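Thioesterase superfamily (Jannaschia sp., PDB 2OAF) probably hydrolyses acyl thioesters, as expected of a hotdog-fold member of the thioesterase superfamily. Local coordinates at residues G37-P40 / R41-L44; A49-S52 / E53-P57; G58-Y61 / H62-L65. One frame throughout, in Å; residues are numbered along the deposited sequence.

Overall arrangement
Contacts 1, 2 and 3 follow one another along the chain. Contact 1 lies at the start of helix 39-54, the helix around which the antiparallel sheet of the hotdog fold curls. Contact 2 lies at its far end, about 18 Å from contact 1 between centres and on the opposite side of the chain's centre. Contact 3 spans Gly58 and the short helix 59-65 that comes next, its centre about 9 Å from contact 2, which it touches, and about 19 Å from contact 1. One long helix thus does different work at its two ends: contacts 1 and 3 lie where the chain meets its other copies, whereas contact 2 packs its own chain.

Contact 1 (G37-P40 / R41-L44); sequences GHLP and RFAL. With PO4 (phosphate ion), chain C.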
loop_
_atom_site.group_PDB
_atom_site.type_symbol
_atom_site.label_atom_id
_atom_site.label_comp_id
_atom_site.label_asym_id
_atom_site.label_seq_id
_atom_site.Cartn_x
_atom_site.Cartn_y
_atom_site.Cartn_z
ATOM N N GLY B 37 2.928 2.660 -9.005
ATOM C CA GLY B 37 2.936 1.520 -8.101
ATOM C C GLY B 37 1.611 1.067 -7.556
ATOM O O GLY B 37 1.505 -0.065 -7.156
ATOM N N HIS B 38 0.603 1.943 -7.559
ATOM C CA HIS B 38 -0.736 1.594 -7.074
ATOM C C HIS B 38 -1.587 1.063 -8.190
ATOM O O HIS B 38 -2.609 0.451 -7.933
ATOM C CB HIS B 38 -1.418 2.854 -6.509
ATOM C CG HIS B 38 -0.720 3.437 -5.325
ATOM N ND1 HIS B 38 -0.194 2.655 -4.323
ATOM C CD2 HIS B 38 -0.476 4.722 -4.968
ATOM C CE1 HIS B 38 0.377 3.433 -3.419
ATOM N NE2 HIS B 38 0.214 4.689 -3.785
ATOM N N LEU B 39 -1.226 1.332 -9.438
ATOM C CA LEU B 39 -2.143 0.977 -10.535
ATOM C C LEU B 39 -2.397 -0.523 -10.652
ATOM O O LEU B 39 -3.545 -0.944 -10.884
ATOM C CB LEU B 39 -1.716 1.618 -11.876
ATOM C CG LEU B 39 -1.701 3.161 -11.930
ATOM C CD1 LEU B 39 -1.247 3.706 -13.289
ATOM C CD2 LEU B 39 -3.064 3.737 -11.508
ATOM N N PRO B 40 -1.352 -1.346 -10.455
ATOM C CA PRO B 40 -1.582 -2.812 -10.472
ATOM C C PRO B 40 -2.606 -3.246 -9.421
ATOM O O PRO B 40 -3.392 -4.149 -9.648
ATOM C CB PRO B 40 -0.199 -3.370 -10.137
ATOM C CG PRO B 40 0.780 -2.287 -10.658
ATOM C CD PRO B 40 0.075 -1.009 -10.272
ATOM N N ARG B 41 -2.557 -2.629 -8.259
ATOM C CA ARG B 41 -3.523 -2.917 -7.208
ATOM C C ARG B 41 -4.956 -2.699 -7.673
ATOM O O ARG B 41 -5.850 -3.495 -7.361
ATOM C CB ARG B 41 -3.288 -2.031 -5.991
ATOM C CG ARG B 41 -4.391 -2.203 -4.936
ATOM C CD ARG B 41 -3.993 -1.871 -3.492
ATOM N NE ARG B 41 -3.550 -0.494 -3.337
ATOM C CZ ARG B 41 -4.352 0.555 -3.282
ATOM N NH1 ARG B 41 -5.664 0.408 -3.381
ATOM N NH2 ARG B 41 -3.828 1.767 -3.145
ATOM N N PHE B 42 -5.187 -1.582 -8.367
ATOM C CA PHE B 42 -6.523 -1.285 -8.890
ATOM C C PHE B 42 -6.941 -2.342 -9.902
ATOM O O PHE B 42 -8.081 -2.793 -9.899
ATOM C CB PHE B 42 -6.592 0.070 -9.604
ATOM C CG PHE B 42 -6.229 1.261 -8.755
ATOM C CD1 PHE B 42 -6.465 1.283 -7.385
ATOM C CD2 PHE B 42 -5.723 2.395 -9.356
ATOM C CE1 PHE B 42 -6.155 2.401 -6.633
ATOM C CE2 PHE B 42 -5.425 3.517 -8.608
ATOM C CZ PHE B 42 -5.637 3.513 -7.241
ATOM N N ALA B 43 -6.034 -2.725 -10.789
ATOM C CA ALA B 43 -6.370 -3.738 -11.804
ATOM C C ALA B 43 -6.702 -5.102 -11.174
ATOM O O ALA B 43 -7.639 -5.794 -11.592
ATOM C CB ALA B 43 -5.251 -3.863 -12.847
ATOM N N LEU B 44 -5.952 -5.463 -10.149
ATOM C CA LEU B 44 -6.177 -6.711 -9.432
ATOM C C LEU B 44 -7.505 -6.705 -8.685
ATOM O O LEU B 44 -8.227 -7.712 -8.659
ATOM C CB LEU B 44 -4.996 -7.019 -8.516
ATOM C CG LEU B 44 -3.862 -7.897 -9.088
ATOM C CD1 LEU B 44 -3.477 -7.471 -10.481
ATOM C CD2 LEU B 44 -2.623 -7.882 -8.153
HETATM P P PO4 C . 0.430 -0.904 -3.024
HETATM O O1 PO4 C . 1.543 -1.844 -2.658
HETATM O O2 PO4 C . 0.993 0.440 -3.393
HETATM O O3 PO4 C . -0.276 -1.452 -4.241
HETATM O O4 PO4 C . -0.559 -0.827 -1.877
#
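His38 and Arg41 form a local contact at the start of helix 39-54, the hotdog helix, where one helical turn brings an imidazole and a guanidinium to a single phosphate ion. The two side chains run side by side in the same direction, with ring and guanidinium planes 57° apart and Arg41 NH2 3.9 Å from His38 ND1. His38 meets the anion at its ring edge: ND1 makes a short but bent, weak hydrogen bond to O2, 2.7 Å long. Arg41 NE donates a second weak bond, 3.3 Å to O4; its CG stands anti to the backbone N and the chain bends at chi3 (60°), which turns the guanidinium edge to the ion. On another side of the turn, Leu39 CD2 packs on Phe42 CD2 at 3.7 Å, and His38 O sits 3.8 Å above the centre of the Phe42 ring. A leucine in place of Arg41 would probably leave the phosphate without this NE donor and Asp27 without its long, weak ion pair. The same two atoms of the second subunit, its His38 ND1 and its Arg41 NE, are also hydrogen-bonded to the phosphate, consistent with an anion site between subunits, although the ion probably came from the crystallisation liquor.

Contact 2 (A49-S52 / E53-P57); sequences AWWS and EYHGP
Trp50 and Tyr54 pack against each other, one helical turn apart, along the last turn of helix 39-54, the hotdog helix, just before a glycine brings the helical backbone to an end. The aromatic pair is oblique, its planes 50° apart: Tyr54 CD2 lies over one face of the indole, toward the rim, 3.4 Å from Trp50 CE2, and Tyr54 CB makes a CH-pi contact with the six-membered ring, almost on its normal. With Trp50 CG anti to the backbone N (chi1 -173°), the indole swings along the helix and offers this face to the residue one turn on. Phe106 meets the Trp50 ring edge-to-face, adding a sheet residue to the cluster. One residue further along, His55 CB reaches the edge of the Trp51 ring, 3.9 Å from CE3. The helix closes at Trp51 O, gripped by two backbone donors, His55 N at 2.8 Å and Gly56 N at 3.1 Å, the latter in the carbonyl plane. Gly56 then leaves with positive phi, in a conformation where a side chain would jam against the carbonyl of His55. Its own carbonyl folds back over the turn, and Ser52 CA meets Gly56 O at 3.1 Å in a nearly straight CH...O contact.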
loop_
_atom_site.group_PDB
_atom_site.type_symbol
_atom_site.label_atom_id
_atom_site.label_comp_id
_atom_site.label_asym_id
_atom_site.label_seq_id
_atom_site.Cartn_x
_atom_site.Cartn_y
_atom_site.Cartn_z
ATOM N N ALA B 49 -13.094 -8.495 -8.331
ATOM C CA ALA B 49 -14.517 -8.172 -8.496
ATOM C C ALA B 49 -15.181 -9.005 -9.604
ATOM O O ALA B 49 -16.375 -9.295 -9.548
ATOM C CB ALA B 49 -14.735 -6.628 -8.750
ATOM N N TRP B 50 -14.406 -9.363 -10.622
ATOM C CA TRP B 50 -14.916 -10.232 -11.705
ATOM C C TRP B 50 -15.282 -11.584 -11.108
ATOM O O TRP B 50 -16.345 -12.113 -11.340
ATOM C CB TRP B 50 -13.893 -10.378 -12.845
ATOM C CG TRP B 50 -14.393 -11.110 -14.035
ATOM C CD1 TRP B 50 -14.891 -10.562 -15.196
ATOM C CD2 TRP B 50 -14.447 -12.541 -14.212
ATOM N NE1 TRP B 50 -15.255 -11.578 -16.079
ATOM C CE2 TRP B 50 -15.006 -12.791 -15.490
ATOM C CE3 TRP B 50 -14.082 -13.624 -13.423
ATOM C CZ2 TRP B 50 -15.209 -14.054 -15.961
ATOM C CZ3 TRP B 50 -14.282 -14.922 -13.919
ATOM C CH2 TRP B 50 -14.835 -15.116 -15.151
ATOM N N TRP B 51 -14.389 -12.130 -10.303
ATOM C CA TRP B 51 -14.670 -13.395 -9.630
ATOM C C TRP B 51 -15.890 -13.304 -8.733
ATOM O O TRP B 51 -16.674 -14.223 -8.679
ATOM C CB TRP B 51 -13.453 -13.862 -8.818
ATOM C CG TRP B 51 -12.357 -14.365 -9.648
ATOM C CD1 TRP B 51 -11.191 -13.746 -9.908
ATOM C CD2 TRP B 51 -12.314 -15.616 -10.331
ATOM N NE1 TRP B 51 -10.401 -14.525 -10.700
ATOM C CE2 TRP B 51 -11.069 -15.682 -10.991
ATOM C CE3 TRP B 51 -13.206 -16.681 -10.454
ATOM C CZ2 TRP B 51 -10.678 -16.779 -11.763
ATOM C CZ3 TRP B 51 -12.814 -17.789 -11.238
ATOM C CH2 TRP B 51 -11.554 -17.816 -11.880
ATOM N N SER B 52 -16.034 -12.215 -7.994
ATOM C CA SER B 52 -17.233 -12.032 -7.170
ATOM C C SER B 52 -18.499 -12.052 -8.016
ATOM O O SER B 52 -19.485 -12.628 -7.636
ATOM C CB SER B 52 -17.178 -10.713 -6.407
ATOM O OG SER B 52 -16.239 -10.809 -5.372
ATOM N N GLU B 53 -18.450 -11.398 -9.165
ATOM C CA GLU B 53 -19.606 -11.278 -10.017
ATOM C C GLU B 53 -20.018 -12.627 -10.621
ATOM O O GLU B 53 -21.199 -12.955 -10.659
ATOM C CB GLU B 53 -19.294 -10.270 -11.139
ATOM C CG GLU B 53 -20.424 -10.013 -12.101
ATOM C CD GLU B 53 -21.622 -9.339 -11.458
ATOM O OE1 GLU B 53 -21.453 -8.658 -10.411
ATOM O OE2 GLU B 53 -22.732 -9.502 -12.025
ATOM N N TYR B 54 -19.049 -13.391 -11.119
ATOM C CA TYR B 54 -19.359 -14.609 -11.892
ATOM C C TYR B 54 -19.163 -15.921 -11.153
ATOM O O TYR B 54 -19.744 -16.924 -11.549
ATOM C CB TYR B 54 -18.591 -14.590 -13.220
ATOM C CG TYR B 54 -19.017 -13.392 -14.065
ATOM C CD1 TYR B 54 -20.291 -13.333 -14.591
ATOM C CD2 TYR B 54 -18.178 -12.299 -14.264
ATOM C CE1 TYR B 54 -20.706 -12.263 -15.340
ATOM C CE2 TYR B 54 -18.591 -11.198 -15.008
ATOM C CZ TYR B 54 -19.860 -11.190 -15.546
ATOM O OH TYR B 54 -20.322 -10.128 -16.304
ATOM N N HIS B 55 -18.367 -15.927 -10.089
ATOM C CA HIS B 55 -18.192 -17.125 -9.279
ATOM C C HIS B 55 -18.930 -17.024 -7.947
ATOM O O HIS B 55 -19.626 -17.948 -7.572
ATOM C CB HIS B 55 -16.727 -17.439 -9.050
ATOM C CG HIS B 55 -16.501 -18.564 -8.086
ATOM N ND1 HIS B 55 -16.143 -18.351 -6.774
ATOM C CD2 HIS B 55 -16.617 -19.906 -8.229
ATOM C CE1 HIS B 55 -16.024 -19.513 -6.154
ATOM N NE2 HIS B 55 -16.303 -20.471 -7.014
ATOM N N GLY B 56 -18.780 -15.915 -7.232
ATOM C CA GLY B 56 -19.568 -15.685 -6.031
ATOM C C GLY B 56 -18.956 -14.636 -5.133
ATOM O O GLY B 56 -17.768 -14.376 -5.217
ATOM N N PRO B 57 -19.758 -14.050 -4.242
ATOM C CA PRO B 57 -19.295 -12.977 -3.382
ATOM C C PRO B 57 -18.064 -13.340 -2.583
ATOM O O PRO B 57 -17.920 -14.469 -2.140
ATOM C CB PRO B 57 -20.472 -12.751 -2.430
ATOM C CG PRO B 57 -21.646 -13.214 -3.186
ATOM C CD PRO B 57 -21.172 -14.378 -3.981
#

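Contact 3 (G58-Y61 / H62-L65); sequences GGWY and HLEL
Gly58 O receives His62 N in the first of four consecutive i to i+4 hydrogen bonds that carry the chain from a glycine pair into helix 59-65. This bond is 3.0 Å long and nearly straight at the hydrogen, yet its donor approaches Gly58 O from above the carbonyl plane, 57° out of it, and not along a lone pair. Leu63 N then meets Gly59 O in the carbonyl plane, and Glu64 N reaches Trp60 O at 2.8 Å; Leu65 N to Tyr61 O completes the series. Both glycines have positive phi. At Gly58 a CB would come within 2.9 Å of His62 CB, a clash, and would also press on the preceding carbonyl.

Among the side chains, Tyr61 and Leu65 carry the contact. Leu65 CD1 sits over the middle of the phenol ring, 3.5 Å from its centroid and 13° off the normal, a CH-pi contact. With Leu65 CG anti to the carbonyl carbon (chi1 -55°) and CD1 extended beyond it, the methyl comes over the ring face, while CG itself lies 3.3 Å from Tyr61 O. Also along the helix, Leu63 CD2 meets the edge of the Trp60 indole, 4.2 Å from CD1.

Tyr61 OH is hydrogen-bonded to Lys32 O of the fourth subunit, and His62 ND1 to Asp66 OD2 just beyond the helix; Trp60 N, in the first turn, bonds to Asp48 of helix 39-54. Trp60 and Leu63 thus join the short helix to the long one and to strand 69-80 by apolar packing, Trp60 also meeting other subunits, while the Tyr61 ring, with one face covered by a methyl and its hydroxyl bonded to a neighbouring backbone, ties the helix to the fourth subunit.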
loop_
_atom_site.group_PDB
_atom_site.type_symbol
_atom_site.label_atom_id
_atom_site.label_comp_id
_atom_site.label_asym_id
_atom_site.label_seq_id
_atom_site.Cartn_x
_atom_site.Cartn_y
_atom_site.Cartn_z
ATOM N N GLY B 58 -17.174 -12.368 -2.415
ATOM C CA GLY B 58 -15.896 -12.593 -1.702
ATOM C C GLY B 58 -14.700 -12.870 -2.609
ATOM O O GLY B 58 -13.602 -13.183 -2.129
ATOM N N GLY B 59 -14.896 -12.800 -3.921
ATOM C CA GLY B 59 -13.771 -12.822 -4.840
ATOM C C GLY B 59 -12.760 -13.949 -4.615
ATOM O O GLY B 59 -13.136 -15.107 -4.412
ATOM N N TRP B 60 -11.469 -13.609 -4.658
ATOM C CA TRP B 60 -10.404 -14.570 -4.414
ATOM C C TRP B 60 -10.454 -15.191 -3.008
ATOM O O TRP B 60 -10.084 -16.345 -2.825
ATOM C CB TRP B 60 -9.036 -13.924 -4.612
ATOM C CG TRP B 60 -8.635 -13.628 -6.022
ATOM C CD1 TRP B 60 -8.807 -14.436 -7.111
ATOM C CD2 TRP B 60 -7.942 -12.451 -6.503
ATOM N NE1 TRP B 60 -8.270 -13.830 -8.236
ATOM C CE2 TRP B 60 -7.717 -12.629 -7.879
ATOM C CE3 TRP B 60 -7.445 -11.299 -5.887
ATOM C CZ2 TRP B 60 -7.060 -11.682 -8.657
ATOM C CZ3 TRP B 60 -6.793 -10.358 -6.659
ATOM C CH2 TRP B 60 -6.610 -10.556 -8.037
ATOM N N TYR B 61 -10.895 -14.418 -2.019
ATOM C CA TYR B 61 -10.966 -14.904 -0.623
ATOM C C TYR B 61 -11.909 -16.093 -0.545
ATOM O O TYR B 61 -11.552 -17.134 -0.006
ATOM C CB TYR B 61 -11.426 -13.761 0.299
ATOM C CG TYR B 61 -11.357 -13.970 1.813
ATOM C CD1 TYR B 61 -10.212 -13.663 2.515
ATOM C CD2 TYR B 61 -12.471 -14.423 2.540
ATOM C CE1 TYR B 61 -10.157 -13.790 3.890
ATOM C CE2 TYR B 61 -12.418 -14.563 3.937
ATOM C CZ TYR B 61 -11.257 -14.261 4.589
ATOM O OH TYR B 61 -11.174 -14.369 5.951
ATOM N N HIS B 62 -13.103 -15.925 -1.108
ATOM C CA HIS B 62 -14.088 -17.004 -1.240
ATOM C C HIS B 62 -13.535 -18.156 -2.094
ATOM O O HIS B 62 -13.560 -19.303 -1.666
ATOM C CB HIS B 62 -15.370 -16.413 -1.840
ATOM C CG HIS B 62 -16.401 -17.426 -2.227
ATOM N ND1 HIS B 62 -16.917 -18.341 -1.335
ATOM C CD2 HIS B 62 -17.027 -17.653 -3.410
ATOM C CE1 HIS B 62 -17.799 -19.107 -1.961
ATOM N NE2 HIS B 62 -17.890 -18.702 -3.219
ATOM N N LEU B 63 -12.999 -17.840 -3.281
ATOM C CA LEU B 63 -12.421 -18.858 -4.181
ATOM C C LEU B 63 -11.379 -19.743 -3.499
ATOM O O LEU B 63 -11.435 -20.981 -3.564
ATOM C CB LEU B 63 -11.785 -18.166 -5.393
ATOM C CG LEU B 63 -11.509 -18.979 -6.653
ATOM C CD1 LEU B 63 -12.765 -19.713 -7.175
ATOM C CD2 LEU B 63 -10.913 -18.072 -7.727
ATOM N N GLU B 64 -10.424 -19.104 -2.840
ATOM C CA GLU B 64 -9.346 -19.819 -2.201
ATOM C C GLU B 64 -9.767 -20.512 -0.884
ATOM O O GLU B 64 -9.478 -21.692 -0.671
ATOM C CB GLU B 64 -8.146 -18.870 -2.000
ATOM C CG GLU B 64 -7.020 -19.488 -1.175
ATOM C CD GLU B 64 -5.641 -19.386 -1.804
ATOM O OE1 GLU B 64 -5.502 -18.837 -2.931
ATOM O OE2 GLU B 64 -4.696 -19.877 -1.127
ATOM N N LEU B 65 -10.423 -19.789 0.008
ATOM C CA LEU B 65 -10.655 -20.316 1.338
ATOM C C LEU B 65 -11.901 -21.179 1.429
ATOM O O LEU B 65 -11.957 -22.039 2.284
ATOM C CB LEU B 65 -10.714 -19.176 2.358
ATOM C CG LEU B 65 -9.479 -18.254 2.373
ATOM C CD1 LEU B 65 -9.705 -17.205 3.401
ATOM C CD2 LEU B 65 -8.148 -19.005 2.644
#